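Local coordinates for embryonic developmental protein tofu-6 (Caenorhabditis elegans, PDB 7OCX), which pairs through its RNA recognition motif domain with the PID-3 domain of the same kind and takes part in PETISCO assembly during piRNA biogenesis, at residues C[12-15]-C[16-19]. Numbering follows the deposited sequence.
Sequences YYLK and DAGF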
ATOM      1  N   TYR C  12       2.344  18.527 -11.636  1.00 76.69           N
ATOM      2  CA  TYR C  12       2.459  18.653 -10.190  1.00 70.28           C
ATOM      3  C   TYR C  12       3.177  17.448  -9.591  1.00 64.15           C
ATOM      4  O   TYR C  12       2.822  16.298  -9.872  1.00 61.01           O
ATOM      5  CB  TYR C  12       1.082  18.768  -9.541  1.00 71.96           C
ATOM      6  CG  TYR C  12       1.131  19.187  -8.089  1.00 74.37           C
ATOM      7  CD1 TYR C  12       1.203  20.526  -7.735  1.00 70.79           C
ATOM      8  CD2 TYR C  12       1.144  18.239  -7.072  1.00 79.05           C
ATOM      9  CE1 TYR C  12       1.248  20.912  -6.407  1.00 70.49           C
ATOM     10  CE2 TYR C  12       1.200  18.615  -5.738  1.00 67.30           C
ATOM     11  CZ  TYR C  12       1.259  19.950  -5.412  1.00 68.37           C
ATOM     12  OH  TYR C  12       1.325  20.315  -4.091  1.00 63.74           O
ATOM     13  N   TYR C  13       4.135  17.715  -8.714  1.00 50.94           N
ATOM     14  CA  TYR C  13       4.888  16.672  -8.043  1.00 50.93           C
ATOM     15  C   TYR C  13       4.724  16.764  -6.531  1.00 48.53           C
ATOM     16  O   TYR C  13       4.540  17.852  -5.979  1.00 52.31           O
ATOM     17  CB  TYR C  13       6.343  16.799  -8.391  1.00 44.82           C
ATOM     18  CG  TYR C  13       6.633  16.572  -9.857  1.00 47.48           C
ATOM     19  CD1 TYR C  13       6.535  15.305 -10.413  1.00 52.52           C
ATOM     20  CD2 TYR C  13       7.012  17.623 -10.680  1.00 55.24           C
ATOM     21  CE1 TYR C  13       6.832  15.083 -11.751  1.00 50.00           C
ATOM     22  CE2 TYR C  13       7.300  17.414 -12.022  1.00 55.65           C
ATOM     23  CZ  TYR C  13       7.206  16.142 -12.548  1.00 54.63           C
ATOM     24  OH  TYR C  13       7.491  15.922 -13.880  1.00 58.69           O
ATOM     25  N   LEU C  14       4.807  15.613  -5.867  1.00 42.50           N
ATOM     26  CA  LEU C  14       4.712  15.569  -4.414  1.00 40.43           C
ATOM     27  C   LEU C  14       5.472  16.736  -3.802  1.00 39.18           C
ATOM     28  O   LEU C  14       6.670  16.920  -4.043  1.00 39.51           O
ATOM     29  CB  LEU C  14       5.275  14.262  -3.875  1.00 41.33           C
ATOM     30  CG  LEU C  14       5.207  14.059  -2.361  1.00 35.16           C
ATOM     31  CD1 LEU C  14       3.790  14.274  -1.817  1.00 32.75           C
ATOM     32  CD2 LEU C  14       5.762  12.688  -2.000  1.00 39.20           C
ATOM     33  N   LYS C  15       4.765  17.538  -3.021  1.00 38.98           N
ATOM     34  CA  LYS C  15       5.344  18.718  -2.404  1.00 36.91           C
ATOM     35  C   LYS C  15       6.597  18.366  -1.618  1.00 39.02           C
ATOM     36  O   LYS C  15       6.601  17.423  -0.824  1.00 38.65           O
ATOM     37  CB  LYS C  15       4.290  19.342  -1.494  1.00 44.96           C
ATOM     38  CG  LYS C  15       4.681  20.665  -0.915  1.00 44.30           C
ATOM     39  CD  LYS C  15       3.507  21.319  -0.228  1.00 47.14           C
ATOM     40  CE  LYS C  15       3.922  22.657   0.346  1.00 50.64           C
ATOM     41  NZ  LYS C  15       2.761  23.328   0.961  1.00 59.73           N
ATOM     42  N   ASP C  16       7.665  19.131  -1.868  1.00 42.74           N
ATOM     43  CA  ASP C  16       8.963  19.071  -1.197  1.00 44.50           C
ATOM     44  C   ASP C  16       9.732  17.772  -1.432  1.00 40.00           C
ATOM     45  O   ASP C  16      10.704  17.500  -0.707  1.00 41.44           O
ATOM     46  CB  ASP C  16       8.805  19.308   0.309  1.00 43.25           C
ATOM     47  CG  ASP C  16       8.219  20.687   0.637  1.00 54.53           C
ATOM     48  OD1 ASP C  16       8.380  21.616  -0.188  1.00 54.16           O
ATOM     49  OD2 ASP C  16       7.606  20.842   1.719  1.00 54.52           O
ATOM     50  N   ALA C  17       9.362  16.982  -2.432  1.00 34.32           N
ATOM     51  CA  ALA C  17      10.046  15.726  -2.703  1.00 36.77           C
ATOM     52  C   ALA C  17      10.968  15.812  -3.905  1.00 34.82           C
ATOM     53  O   ALA C  17      11.677  14.845  -4.191  1.00 35.59           O
ATOM     54  CB  ALA C  17       9.033  14.597  -2.927  1.00 38.95           C
ATOM     55  N   GLY C  18      11.000  16.952  -4.585  1.00 36.39           N
ATOM     56  CA  GLY C  18      11.724  17.061  -5.831  1.00 34.30           C
ATOM     57  C   GLY C  18      12.860  18.060  -5.862  1.00 37.67           C
ATOM     58  O   GLY C  18      12.895  19.031  -5.095  1.00 41.32           O
ATOM     59  N   PHE C  19      13.782  17.832  -6.796  1.00 35.36           N
ATOM     60  CA  PHE C  19      14.987  18.628  -6.916  1.00 44.19           C
ATOM     61  C   PHE C  19      15.272  18.980  -8.366  1.00 40.62           C
ATOM     62  O   PHE C  19      15.018  18.187  -9.276  1.00 37.66           O
ATOM     63  CB  PHE C  19      16.197  17.874  -6.386  1.00 41.43           C
ATOM     64  CG  PHE C  19      16.081  17.476  -4.968  1.00 40.88           C
ATOM     65  CD1 PHE C  19      16.230  18.413  -3.962  1.00 43.45           C
ATOM     66  CD2 PHE C  19      15.809  16.164  -4.631  1.00 38.82           C
ATOM     67  CE1 PHE C  19      16.121  18.038  -2.653  1.00 46.81           C
ATOM     68  CE2 PHE C  19      15.710  15.781  -3.324  1.00 41.84           C
ATOM     69  CZ  PHE C  19      15.857  16.726  -2.331  1.00 46.68           C
TER
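Leu14 and Ala17 close a type II beta turn, with Lys15 and Asp16 at its two corners. Ala17 N donates to Leu14 O at 3.1 Å. Asp16, at the third position, has the positive phi (66°) that a type II turn has there. The two end residues also meet through their side chains. Leu14 CB, CG and CD2 each lie 3.9 Å from Ala17 CB. With CG anti to the backbone N (chi1 -178°), Leu14 lays CG against the Ala17 methyl, and the rotation about the next bond brings CD2 there too. At the corners, Lys15 and Asp16 extend alongside one another in the same direction. They touch through carbon: Lys15 CG lies 3.9 Å from Asp16 CG. The lysine is extended to its end, which leaves Lys15 NZ 5.5 Å from Asp16 OD2, too far for a salt bridge. Asp16 CG lies beside its own backbone N (chi1 -61°), which sets its carboxylate next to the Lys15 chain. Asp16 OD2 accepts a hydrogen bond from Asn74 of the Protein pid-3 chain and forms a long, weak ion pair with Arg73 of that chain. Replacing Asp16 by alanine removes the carboxylate and is likely to leave Asn74 of the pid-3 chain without this acceptor. Leu14 packs on Pro21 of the pid-3 chain. The turn leads into strand 18-25, the central strand of the RRM sheet. Ala17 and Phe19 bond through the backbone to strand 57-64, Asp16 O accepts a hydrogen bond from Arg74 NH1 of the same chain, on helix 67-75, and Phe19 packs against that helix.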